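Local coordinates for protein UDP-glucose:anthocyanidin 3-O-glucosyltransferase (Clitoria ternatea, PDB 4REL) that is a plant glycosyltransferase of the GT-B fold, built from two domains with parallel beta-sheets that face each other across a cleft, at residues A[149-152]-A[153-157]; A[212-215]-A[216-219]; A[276-279]-A[280-283]; A[345-348]-A[349-352]; A[418-421]-A[422-425]. All coordinates share one frame; numbering follows the deposited sequence.

All five contacts are local, each made within one unbroken run of residues, so none closes a long loop and they follow one another along the chain without nesting or crossing. Contact 1 takes up nearly the whole of the short helix 148-157, at the surface. Contact 2 closes a short turn between strand 208-211 and helix 220-229. Contact 3 starts helix 279-292 after strand 266-270, contact 4 starts helix 346-354, and contact 5 ends helix 409-425. Contact 2 meets two others: F214 packs on M350 of contact 4, and F214, E216 and L217 on contact 5. Together these join the seven-stranded and six-stranded halves; contacts 1 and 3 stand apart.

Contact 1 of 5, residues A[149-152]-A[153-157]; sequences DLIR and DKCSK
D153 turns its amide back to the carbonyl of D149 in helix 148-157, with D153 N 3.0 Å from D149 O, and its CB rests close to the same oxygen. The CG of D153 stands opposite the backbone N (chi1 -161°), and the carboxylate leads away from D149 to meet K157, where D153 OD1 and K157 NZ form a salt bridge at 3.6 Å. K154 follows, its amide N 2.9 Å from L150 O. Its side chain runs out and then bends twice near its end, so that the ammonium group reaches D158 in a salt bridge and T163 O in a weak hydrogen bond, while the aliphatic part lies against F166 together with L150 and I151. C155 N is 2.8 Å from I151 O. Its sulfur sits beside its own backbone N and turns back over the preceding turn, C155 SG lying 4.0 Å from I151 CG2 in a small apolar touch. S156 N bonds R152 O at 3.0 Å with a more bent N-H (137°), and K157 N still reaches D153 O, keeping the last turn closed. R152 itself stretches in the other direction and gives its NE to the carbonyl of M182, next in sequence to D181 of the pocket that holds the bound KMP; its side chain lies about 10 Å from that ligand. The amides of D153 to S156 are thus taken by the carbonyls one turn back, the charged ends of D153 and K154 meet opposite charges, and I151 and C155 share an apolar touch.

Contact 2 of 5, residues A[212-215]-A[216-219]; sequences NFFA and ELDP
The 3-10 turn that leads from strand 208-211 toward helix 220-229 folds L217 and D218 back against F213, F214 and A215. Two bonds of the i to i+3 kind shape it: L217 N lies 3.0 Å from F214 O and D218 N lies 3.2 Å from A215 O, each donor standing well above the carbonyl plane, as so tight a turn requires. A water bridges two carbonyls of the turn, donating to A215 O at 2.6 Å and to D218 O at 2.7 Å, so A215 O is held by an amide and a water at once.

L217 packs against both phenylalanines, which also touch each other. F213 has its CG opposite the backbone N (chi1 -158°), which places its ring across the leucine at about a right angle, F213 CE2 3.8 Å from L217 CB. F214 runs alongside L217 in the same direction, with F214 CD2 4.0 Å from L217 CD1, and the same CD2 also sits over one face of the F213 ring. The D218 carboxylate comes obliquely to the F213 ring, the two planes 27° apart, with D218 OD1 approaching F213 CD2 to 3.6 Å. That carboxylate is fixed from outside, OD1 by S139 OG and OD2 by Y235 OH.

L217 also reaches V353 of helix 346-354, and its carbonyl takes the indole N-H of W379. P219 occupies the N-cap position of helix 220-229. This is a strand-to-helix connection of a Rossmann-like parallel-sheet domain, here placed where the two halves of a GT-B fold meet.

Contact 3 of 5, residues A[276-279]-A[280-283]; sequences SPPP and QEVV
The carbonyl of P278, at the N-cap of helix 279-292, takes two amides: V282 N at 3.2 Å lies in the carbonyl plane, whereas E281 N at 2.8 Å stands above it and is bonded less straight. P279 O continues the pattern with V283 N at 3.0 Å. P278 and P279, at the N-cap and the first position of the helix, have no N-H to give, which suits a helix start, where amides have no carbonyl of a preceding turn to meet.

The three prolines share the side chains of Q280, E281 and V282. P277 crosses V282 on a slant, P277 CG touching V282 CG2 at 3.5 Å. P278 lies alongside E281, pointing the same way, with P278 CG 3.3 Å from E281 OE1. Q280 curls back: its CG occupies the crowded position between backbone N and carbonyl carbon (chi1 61°), and a bend at the next bond lays the amide by both rings, Q280 CD 3.6 Å from P278 CB and Q280 OE1 3.6 Å from P279 CD. The carboxylate of E281 has its main partner elsewhere, a salt bridge from OE1 to R362, while OE2 accepts from F390 N.

The segment thus leaves the loop after strand 266-270 and enters the helix that leads on to strand 296-299, with P277 on F271, P278 on F364, and P279 and V282 both on I307.

Contact 4 of 5, residues A[345-348]-A[349-352]; sequences GANS and VMES
Backbone hydrogen bonds come first, joining each residue of 345-348 to the one four places on. V349 N is 3.0 Å from G345 O; M350 N is 3.0 Å from A346 O; E351 N is 2.9 Å from N347 O; and S352 N is 2.9 Å from S348 O. G345 is the N-cap, the last residue before the helix.

Among polar side chains, N347 bonds E351 one turn on. The CG of N347 points opposite its backbone N (chi1 178°), which carries the amide along the helix, and ND2 reaches E351 OE2 at 3.2 Å with a fairly straight N-H. The two flat groups are turned 72° apart, and the amide comes in from above the carboxylate plane. Three donors hold the carboxylate: N347 ND2 and S329 OG on OE2, Q328 NE2 on OE1. S352 OG is hydrogen-bonded to the carbonyl of V357.

The helix, 346-354, is the crossover of a beta-alpha-beta unit between strands 337-342 and 359-361, and the run from G345 to E351 lies in the signature region of plant glycosyltransferases. A glycerol, probably from the crystallisation liquor, lies about 4 Å from G345.

Carbon-to-oxygen and van der Waals contacts complete the turn. V349 CG2 comes 3.2 Å from G345 O, and the methyl of M350 is brought round by two bends in its chain, so that M350 CE sits 3.5 Å from N347 OD1. S348 packs on F340 and T342, while V349 meets W379.

Contact 5 of 5, residues A[418-421]-A[422-425]; sequences VKQI and VQDA
The amide of Q420 lies obliquely against the carboxylate of D424, their planes 42° apart, and its NE2 straddles both oxygens weakly: 3.3 Å to D424 OD2, nearly straight, and 3.4 Å to D424 OD1, more bent. The side chain leaves anti to the backbone N and then bends (chi2 70°), which turns the amide forward along the helix. Against Q423 the same residue stands at about a right angle, with amide planes 56° apart and Q420 OE1 3.7 Å from Q423 NE2.

K419 and Q423 also lie aslant. The lysine runs extended, and the aliphatic K419 CE passes 4.0 Å from Q423 OE1; beyond that, a water joins the two ends, accepting from K419 NZ at 3.2 Å and donating to Q423 OE1 at 2.9 Å. Q423 in turn lies over the carbonyl of K419, to which its own N is bonded at 2.9 Å.

These polar groups line the solvent-facing side of helix 409-425, an amphipathic helix whose other side holds V418, V422 and A425 inward. V418 packs on V381 and V422 on S354, while A425 comes against E216 of the strand-to-helix turn in the other half of the fold. At the helix end, A425 N bonds I421 O at 2.9 Å with a bent N-H and V422 O weakly.

Contact 1 of 5, residues A[149-152]-A[153-157]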
loop_
_atom_site.group_PDB
_atom_site.type_symbol
_atom_site.label_atom_id
_atom_site.label_comp_id
_atom_site.label_asym_id
_atom_site.label_seq_id
_atom_site.Cartn_x
_atom_site.Cartn_y
_atom_site.Cartn_z
ATOM N N ASP A 149 6.599 7.054 -21.954
ATOM C CA ASP A 149 7.615 7.405 -22.953
ATOM C C ASP A 149 8.504 8.564 -22.494
ATOM O O ASP A 149 9.723 8.520 -22.669
ATOM C CB ASP A 149 6.969 7.694 -24.310
ATOM C CG ASP A 149 6.297 6.469 -24.905
ATOM O OD1 ASP A 149 6.570 5.349 -24.426
ATOM O OD2 ASP A 149 5.503 6.621 -25.853
ATOM N N LEU A 150 7.904 9.585 -21.888
ATOM C CA LEU A 150 8.688 10.714 -21.376
ATOM C C LEU A 150 9.608 10.253 -20.258
ATOM O O LEU A 150 10.772 10.660 -20.178
ATOM C CB LEU A 150 7.781 11.828 -20.848
ATOM C CG LEU A 150 6.981 12.630 -21.867
ATOM C CD1 LEU A 150 6.192 13.738 -21.166
ATOM C CD2 LEU A 150 7.905 13.201 -22.943
ATOM N N ILE A 151 9.074 9.404 -19.389
ATOM C CA ILE A 151 9.836 8.914 -18.253
ATOM C C ILE A 151 11.019 8.056 -18.715
ATOM O O ILE A 151 12.145 8.252 -18.254
ATOM C CB ILE A 151 8.915 8.177 -17.257
ATOM C CG1 ILE A 151 8.085 9.211 -16.491
ATOM C CG2 ILE A 151 9.732 7.327 -16.296
ATOM C CD1 ILE A 151 6.854 8.647 -15.778
ATOM N N ARG A 152 10.776 7.135 -19.646
ATOM C CA ARG A 152 11.854 6.290 -20.155
ATOM C C ARG A 152 12.919 7.126 -20.837
ATOM O O ARG A 152 14.119 6.879 -20.668
ATOM C CB ARG A 152 11.322 5.241 -21.128
ATOM C CG ARG A 152 10.452 4.204 -20.441
ATOM C CD ARG A 152 10.041 3.106 -21.387
ATOM N NE ARG A 152 9.395 2.007 -20.672
ATOM C CZ ARG A 152 8.747 1.016 -21.274
ATOM N NH1 ARG A 152 8.647 0.999 -22.595
ATOM N NH2 ARG A 152 8.189 0.052 -20.556
ATOM N N ASP A 153 12.488 8.114 -21.612
ATOM C CA ASP A 153 13.442 8.969 -22.310
ATOM C C ASP A 153 14.302 9.751 -21.319
ATOM O O ASP A 153 15.529 9.801 -21.455
ATOM C CB ASP A 153 12.727 9.918 -23.273
ATOM C CG ASP A 153 13.669 10.485 -24.323
ATOM O OD1 ASP A 153 14.573 9.742 -24.765
ATOM O OD2 ASP A 153 13.513 11.668 -24.699
ATOM N N LYS A 154 13.666 10.351 -20.319
ATOM C CA LYS A 154 14.397 11.111 -19.311
ATOM C C LYS A 154 15.321 10.211 -18.477
ATOM O O LYS A 154 16.465 10.568 -18.211
ATOM C CB LYS A 154 13.433 11.897 -18.408
ATOM C CG LYS A 154 14.137 12.819 -17.410
ATOM C CD LYS A 154 13.202 13.891 -16.869
ATOM C CE LYS A 154 13.300 15.183 -17.663
ATOM N NZ LYS A 154 14.349 16.114 -17.139
ATOM N N CYS A 155 14.834 9.040 -18.077
ATOM C CA CYS A 155 15.661 8.141 -17.268
ATOM C C CYS A 155 16.869 7.635 -18.041
ATOM O O CYS A 155 17.906 7.330 -17.453
ATOM C CB CYS A 155 14.844 6.970 -16.725
ATOM S SG CYS A 155 13.629 7.476 -15.491
ATOM N N SER A 156 16.733 7.565 -19.359
ATOM C CA SER A 156 17.817 7.075 -20.205
ATOM C C SER A 156 18.858 8.150 -20.526
ATOM O O SER A 156 20.048 7.853 -20.640
ATOM C CB SER A 156 17.253 6.504 -21.506
ATOM O OG SER A 156 18.301 6.157 -22.392
ATOM N N LYS A 157 18.411 9.392 -20.673
ATOM C CA LYS A 157 19.277 10.464 -21.175
ATOM C C LYS A 157 19.785 11.422 -20.104
ATOM O O LYS A 157 20.914 11.911 -20.177
ATOM C CB LYS A 157 18.532 11.285 -22.226
ATOM C CG LYS A 157 18.240 10.563 -23.523
ATOM C CD LYS A 157 17.396 11.463 -24.412
ATOM C CE LYS A 157 17.318 10.962 -25.842
ATOM N NZ LYS A 157 16.606 11.961 -26.690
#

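Contact 2 of 5, residues A[212-215]-A[216-219]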
loop_
_atom_site.group_PDB
_atom_site.type_symbol
_atom_site.label_atom_id
_atom_site.label_comp_id
_atom_site.label_asym_id
_atom_site.label_seq_id
_atom_site.Cartn_x
_atom_site.Cartn_y
_atom_site.Cartn_z
ATOM N N ASN A 212 -7.220 4.804 -2.521
ATOM C CA ASN A 212 -7.239 4.439 -1.108
ATOM C C ASN A 212 -6.365 5.407 -0.314
ATOM O O ASN A 212 -5.370 5.010 0.287
ATOM C CB ASN A 212 -6.678 3.019 -0.958
ATOM C CG ASN A 212 -7.031 2.381 0.370
ATOM O OD1 ASN A 212 -8.173 2.479 0.835
ATOM N ND2 ASN A 212 -6.048 1.723 0.996
ATOM N N PHE A 213 -6.727 6.683 -0.312
ATOM C CA PHE A 213 -5.895 7.687 0.340
ATOM C C PHE A 213 -6.695 8.947 0.668
ATOM O O PHE A 213 -7.916 8.974 0.535
ATOM C CB PHE A 213 -4.696 8.022 -0.558
ATOM C CG PHE A 213 -3.533 8.615 0.187
ATOM C CD1 PHE A 213 -2.963 7.933 1.252
ATOM C CD2 PHE A 213 -3.015 9.847 -0.178
ATOM C CE1 PHE A 213 -1.890 8.467 1.953
ATOM C CE2 PHE A 213 -1.949 10.397 0.520
ATOM C CZ PHE A 213 -1.383 9.708 1.583
ATOM N N PHE A 214 -5.991 9.986 1.100
ATOM C CA PHE A 214 -6.607 11.242 1.506
ATOM C C PHE A 214 -6.341 12.292 0.432
ATOM O O PHE A 214 -5.197 12.696 0.229
ATOM C CB PHE A 214 -5.990 11.706 2.836
ATOM C CG PHE A 214 -5.891 10.618 3.885
ATOM C CD1 PHE A 214 -7.012 10.225 4.606
ATOM C CD2 PHE A 214 -4.674 10.011 4.164
ATOM C CE1 PHE A 214 -6.919 9.228 5.573
ATOM C CE2 PHE A 214 -4.570 9.019 5.131
ATOM C CZ PHE A 214 -5.696 8.626 5.835
ATOM N N ALA A 215 -7.391 12.737 -0.255
ATOM C CA ALA A 215 -7.234 13.698 -1.344
ATOM C C ALA A 215 -6.515 14.964 -0.885
ATOM O O ALA A 215 -5.736 15.558 -1.635
ATOM C CB ALA A 215 -8.595 14.045 -1.938
ATOM N N GLU A 216 -6.777 15.357 0.361
ATOM C CA GLU A 216 -6.212 16.577 0.939
ATOM C C GLU A 216 -4.691 16.528 1.081
ATOM O O GLU A 216 -4.044 17.565 1.243
ATOM C CB GLU A 216 -6.877 16.861 2.295
ATOM C CG GLU A 216 -8.363 17.210 2.215
ATOM C CD GLU A 216 -9.289 15.995 2.159
ATOM O OE1 GLU A 216 -8.805 14.854 1.978
ATOM O OE2 GLU A 216 -10.514 16.190 2.304
ATOM N N LEU A 217 -4.116 15.333 1.005
ATOM C CA LEU A 217 -2.664 15.168 1.123
ATOM C C LEU A 217 -1.936 15.127 -0.213
ATOM O O LEU A 217 -0.717 15.279 -0.262
ATOM C CB LEU A 217 -2.316 13.896 1.906
ATOM C CG LEU A 217 -2.369 13.940 3.427
ATOM C CD1 LEU A 217 -1.722 12.674 3.995
ATOM C CD2 LEU A 217 -1.656 15.173 3.943
ATOM N N ASP A 218 -2.667 14.878 -1.293
ATOM C CA ASP A 218 -2.053 14.830 -2.616
ATOM C C ASP A 218 -1.911 16.247 -3.157
ATOM O O ASP A 218 -2.724 17.120 -2.841
ATOM C CB ASP A 218 -2.897 13.980 -3.579
ATOM C CG ASP A 218 -2.690 12.490 -3.389
ATOM O OD1 ASP A 218 -1.707 12.098 -2.715
ATOM O OD2 ASP A 218 -3.512 11.703 -3.914
ATOM N N PRO A 219 -0.875 16.490 -3.978
ATOM C CA PRO A 219 -0.736 17.826 -4.566
ATOM C C PRO A 219 -1.959 18.139 -5.417
ATOM O O PRO A 219 -2.347 17.299 -6.237
ATOM C CB PRO A 219 0.499 17.691 -5.449
ATOM C CG PRO A 219 1.286 16.559 -4.822
ATOM C CD PRO A 219 0.243 15.599 -4.338
HETATM O O HOH W 1 -5.294 17.850 -2.766
#

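Contact 3 of 5, residues A[276-279]-A[280-283]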
loop_
_atom_site.group_PDB
_atom_site.type_symbol
_atom_site.label_atom_id
_atom_site.label_comp_id
_atom_site.label_asym_id
_atom_site.label_seq_id
_atom_site.Cartn_x
_atom_site.Cartn_y
_atom_site.Cartn_z
ATOM N N SER A 276 13.444 -9.308 0.383
ATOM C CA SER A 276 14.421 -9.485 1.447
ATOM C C SER A 276 15.450 -8.365 1.389
ATOM O O SER A 276 16.015 -8.087 0.330
ATOM C CB SER A 276 15.118 -10.842 1.323
ATOM O OG SER A 276 16.070 -11.025 2.359
ATOM N N PRO A 277 15.692 -7.706 2.527
ATOM C CA PRO A 277 16.737 -6.685 2.545
ATOM C C PRO A 277 18.083 -7.376 2.411
ATOM O O PRO A 277 18.223 -8.517 2.870
ATOM C CB PRO A 277 16.599 -6.074 3.937
ATOM C CG PRO A 277 16.038 -7.185 4.767
ATOM C CD PRO A 277 15.113 -7.941 3.860
ATOM N N PRO A 278 19.052 -6.717 1.763
ATOM C CA PRO A 278 20.403 -7.282 1.721
ATOM C C PRO A 278 20.872 -7.542 3.143
ATOM O O PRO A 278 20.703 -6.666 3.999
ATOM C CB PRO A 278 21.233 -6.153 1.098
ATOM C CG PRO A 278 20.262 -5.388 0.265
ATOM C CD PRO A 278 18.945 -5.451 1.014
ATOM N N PRO A 279 21.448 -8.723 3.402
ATOM C CA PRO A 279 21.916 -9.018 4.761
ATOM C C PRO A 279 22.844 -7.942 5.326
ATOM O O PRO A 279 22.783 -7.660 6.520
ATOM C CB PRO A 279 22.663 -10.351 4.604
ATOM C CG PRO A 279 22.870 -10.529 3.126
ATOM C CD PRO A 279 21.710 -9.837 2.477
ATOM N N GLN A 280 23.679 -7.338 4.483
ATOM C CA GLN A 280 24.577 -6.297 4.968
ATOM C C GLN A 280 23.814 -5.070 5.480
ATOM O O GLN A 280 24.287 -4.368 6.370
ATOM C CB GLN A 280 25.607 -5.902 3.895
ATOM C CG GLN A 280 25.023 -5.344 2.596
ATOM C CD GLN A 280 24.781 -6.413 1.540
ATOM O OE1 GLN A 280 24.444 -7.558 1.853
ATOM N NE2 GLN A 280 24.953 -6.037 0.276
ATOM N N GLU A 281 22.629 -4.816 4.934
ATOM C CA GLU A 281 21.814 -3.711 5.439
ATOM C C GLU A 281 21.109 -4.069 6.738
ATOM O O GLU A 281 20.890 -3.200 7.588
ATOM C CB GLU A 281 20.816 -3.225 4.383
ATOM C CG GLU A 281 21.465 -2.320 3.373
ATOM C CD GLU A 281 20.497 -1.764 2.375
ATOM O OE1 GLU A 281 20.551 -2.195 1.207
ATOM O OE2 GLU A 281 19.693 -0.882 2.745
ATOM N N VAL A 282 20.752 -5.341 6.896
ATOM C CA VAL A 282 20.201 -5.798 8.170
ATOM C C VAL A 282 21.251 -5.592 9.261
ATOM O O VAL A 282 20.950 -5.073 10.337
ATOM C CB VAL A 282 19.780 -7.274 8.125
ATOM C CG1 VAL A 282 19.255 -7.712 9.485
ATOM C CG2 VAL A 282 18.725 -7.485 7.052
ATOM N N VAL A 283 22.486 -5.990 8.976
ATOM C CA VAL A 283 23.583 -5.776 9.912
ATOM C C VAL A 283 23.767 -4.287 10.211
ATOM O O VAL A 283 23.932 -3.900 11.363
ATOM C CB VAL A 283 24.915 -6.348 9.388
ATOM C CG1 VAL A 283 26.071 -5.907 10.282
ATOM C CG2 VAL A 283 24.844 -7.865 9.304
#

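Contact 4 of 5, residues A[345-348]-A[349-352]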
loop_
_atom_site.group_PDB
_atom_site.type_symbol
_atom_site.label_atom_id
_atom_site.label_comp_id
_atom_site.label_asym_id
_atom_site.label_seq_id
_atom_site.Cartn_x
_atom_site.Cartn_y
_atom_site.Cartn_z
ATOM N N GLY A 345 6.079 1.097 2.110
ATOM C CA GLY A 345 4.888 0.449 1.580
ATOM C C GLY A 345 3.688 1.360 1.806
ATOM O O GLY A 345 3.647 2.107 2.785
ATOM N N ALA A 346 2.708 1.310 0.906
ATOM C CA ALA A 346 1.588 2.251 0.962
ATOM C C ALA A 346 0.798 2.244 2.282
ATOM O O ALA A 346 0.489 3.315 2.813
ATOM C CB ALA A 346 0.651 2.052 -0.235
ATOM N N ASN A 347 0.436 1.071 2.799
ATOM C CA ASN A 347 -0.336 1.036 4.043
ATOM C C ASN A 347 0.464 1.522 5.251
ATOM O O ASN A 347 -0.081 2.207 6.123
ATOM C CB ASN A 347 -0.933 -0.345 4.329
ATOM C CG ASN A 347 -1.701 -0.383 5.649
ATOM O OD1 ASN A 347 -2.855 0.061 5.728
ATOM N ND2 ASN A 347 -1.061 -0.907 6.695
ATOM N N SER A 348 1.746 1.162 5.295
ATOM C CA SER A 348 2.643 1.615 6.349
ATOM C C SER A 348 2.698 3.133 6.366
ATOM O O SER A 348 2.575 3.748 7.426
ATOM C CB SER A 348 4.059 1.066 6.135
ATOM O OG SER A 348 4.105 -0.329 6.329
ATOM N N VAL A 349 2.878 3.733 5.190
ATOM C CA VAL A 349 2.933 5.184 5.083
ATOM C C VAL A 349 1.618 5.811 5.540
ATOM O O VAL A 349 1.619 6.797 6.288
ATOM C CB VAL A 349 3.236 5.640 3.645
ATOM C CG1 VAL A 349 3.166 7.160 3.544
ATOM C CG2 VAL A 349 4.605 5.130 3.205
ATOM N N MET A 350 0.502 5.243 5.084
ATOM C CA MET A 350 -0.820 5.717 5.478
ATOM C C MET A 350 -0.949 5.758 6.996
ATOM O O MET A 350 -1.412 6.751 7.559
ATOM C CB MET A 350 -1.901 4.804 4.874
ATOM C CG MET A 350 -3.332 5.250 5.130
ATOM S SD MET A 350 -4.006 4.828 6.761
ATOM C CE MET A 350 -4.363 3.084 6.578
ATOM N N GLU A 351 -0.530 4.675 7.653
ATOM C CA GLU A 351 -0.627 4.574 9.102
ATOM C C GLU A 351 0.304 5.580 9.765
ATOM O O GLU A 351 -0.035 6.176 10.787
ATOM C CB GLU A 351 -0.302 3.147 9.580
ATOM C CG GLU A 351 -1.410 2.135 9.276
ATOM C CD GLU A 351 -1.078 0.716 9.714
ATOM O OE1 GLU A 351 0.065 0.455 10.137
ATOM O OE2 GLU A 351 -1.969 -0.151 9.623
ATOM N N SER A 352 1.479 5.772 9.186
ATOM C CA SER A 352 2.428 6.703 9.793
ATOM C C SER A 352 1.915 8.143 9.734
ATOM O O SER A 352 1.920 8.858 10.744
ATOM C CB SER A 352 3.789 6.590 9.118
ATOM O OG SER A 352 4.821 6.999 10.003
#

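Contact 5 of 5, residues A[418-421]-A[422-425]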
loop_
_atom_site.group_PDB
_atom_site.type_symbol
_atom_site.label_atom_id
_atom_site.label_comp_id
_atom_site.label_asym_id
_atom_site.label_seq_id
_atom_site.Cartn_x
_atom_site.Cartn_y
_atom_site.Cartn_z
ATOM N N VAL A 418 0.350 17.360 9.299
ATOM C CA VAL A 418 -0.232 16.409 8.370
ATOM C C VAL A 418 -1.249 15.520 9.093
ATOM O O VAL A 418 -2.303 15.191 8.539
ATOM C CB VAL A 418 0.859 15.580 7.663
ATOM C CG1 VAL A 418 0.254 14.363 6.984
ATOM C CG2 VAL A 418 1.600 16.457 6.657
ATOM N N LYS A 419 -0.959 15.168 10.344
ATOM C CA LYS A 419 -1.916 14.403 11.145
ATOM C C LYS A 419 -3.239 15.165 11.267
ATOM O O LYS A 419 -4.323 14.594 11.111
ATOM C CB LYS A 419 -1.353 14.105 12.533
ATOM C CG LYS A 419 -2.291 13.284 13.406
ATOM C CD LYS A 419 -1.706 13.078 14.811
ATOM C CE LYS A 419 -2.480 11.986 15.535
ATOM N NZ LYS A 419 -2.156 11.865 16.989
ATOM N N GLN A 420 -3.153 16.464 11.515
ATOM C CA GLN A 420 -4.365 17.271 11.660
ATOM C C GLN A 420 -5.130 17.338 10.334
ATOM O O GLN A 420 -6.357 17.280 10.304
ATOM C CB GLN A 420 -4.016 18.677 12.166
ATOM C CG GLN A 420 -5.228 19.577 12.394
ATOM C CD GLN A 420 -6.079 19.140 13.585
ATOM O OE1 GLN A 420 -5.574 18.968 14.697
ATOM N NE2 GLN A 420 -7.379 18.965 13.353
ATOM N N ILE A 421 -4.402 17.446 9.229
ATOM C CA ILE A 421 -5.024 17.405 7.902
ATOM C C ILE A 421 -5.780 16.091 7.676
ATOM O O ILE A 421 -6.924 16.098 7.203
ATOM C CB ILE A 421 -3.977 17.631 6.787
ATOM C CG1 ILE A 421 -3.474 19.076 6.834
ATOM C CG2 ILE A 421 -4.556 17.320 5.408
ATOM C CD1 ILE A 421 -2.207 19.303 6.043
ATOM N N VAL A 422 -5.154 14.969 8.031
ATOM C CA VAL A 422 -5.817 13.673 7.907
ATOM C C VAL A 422 -7.064 13.627 8.793
ATOM O O VAL A 422 -8.132 13.189 8.349
ATOM C CB VAL A 422 -4.868 12.486 8.229
ATOM C CG1 VAL A 422 -5.652 11.190 8.336
ATOM C CG2 VAL A 422 -3.791 12.361 7.172
ATOM N N GLN A 423 -6.951 14.109 10.030
ATOM C CA GLN A 423 -8.102 14.073 10.939
ATOM C C GLN A 423 -9.276 14.844 10.353
ATOM O O GLN A 423 -10.419 14.390 10.408
ATOM C CB GLN A 423 -7.726 14.568 12.351
ATOM C CG GLN A 423 -6.923 13.539 13.137
ATOM C CD GLN A 423 -6.316 14.067 14.421
ATOM O OE1 GLN A 423 -6.267 13.360 15.438
ATOM N NE2 GLN A 423 -5.816 15.295 14.376
ATOM N N ASP A 424 -8.995 15.991 9.750
ATOM C CA ASP A 424 -10.061 16.760 9.107
ATOM C C ASP A 424 -10.542 16.132 7.778
ATOM O O ASP A 424 -11.678 16.347 7.361
ATOM C CB ASP A 424 -9.647 18.228 8.937
ATOM C CG ASP A 424 -9.359 18.916 10.277
ATOM O OD1 ASP A 424 -10.044 18.603 11.278
ATOM O OD2 ASP A 424 -8.448 19.771 10.330
ATOM N N ALA A 425 -9.687 15.339 7.138
ATOM C CA ALA A 425 -10.026 14.674 5.870
ATOM C C ALA A 425 -11.016 13.518 6.073
ATOM O O ALA A 425 -11.897 13.283 5.236
ATOM C CB ALA A 425 -8.772 14.164 5.176
HETATM O O HOH W 2 -4.824 13.360 17.946
#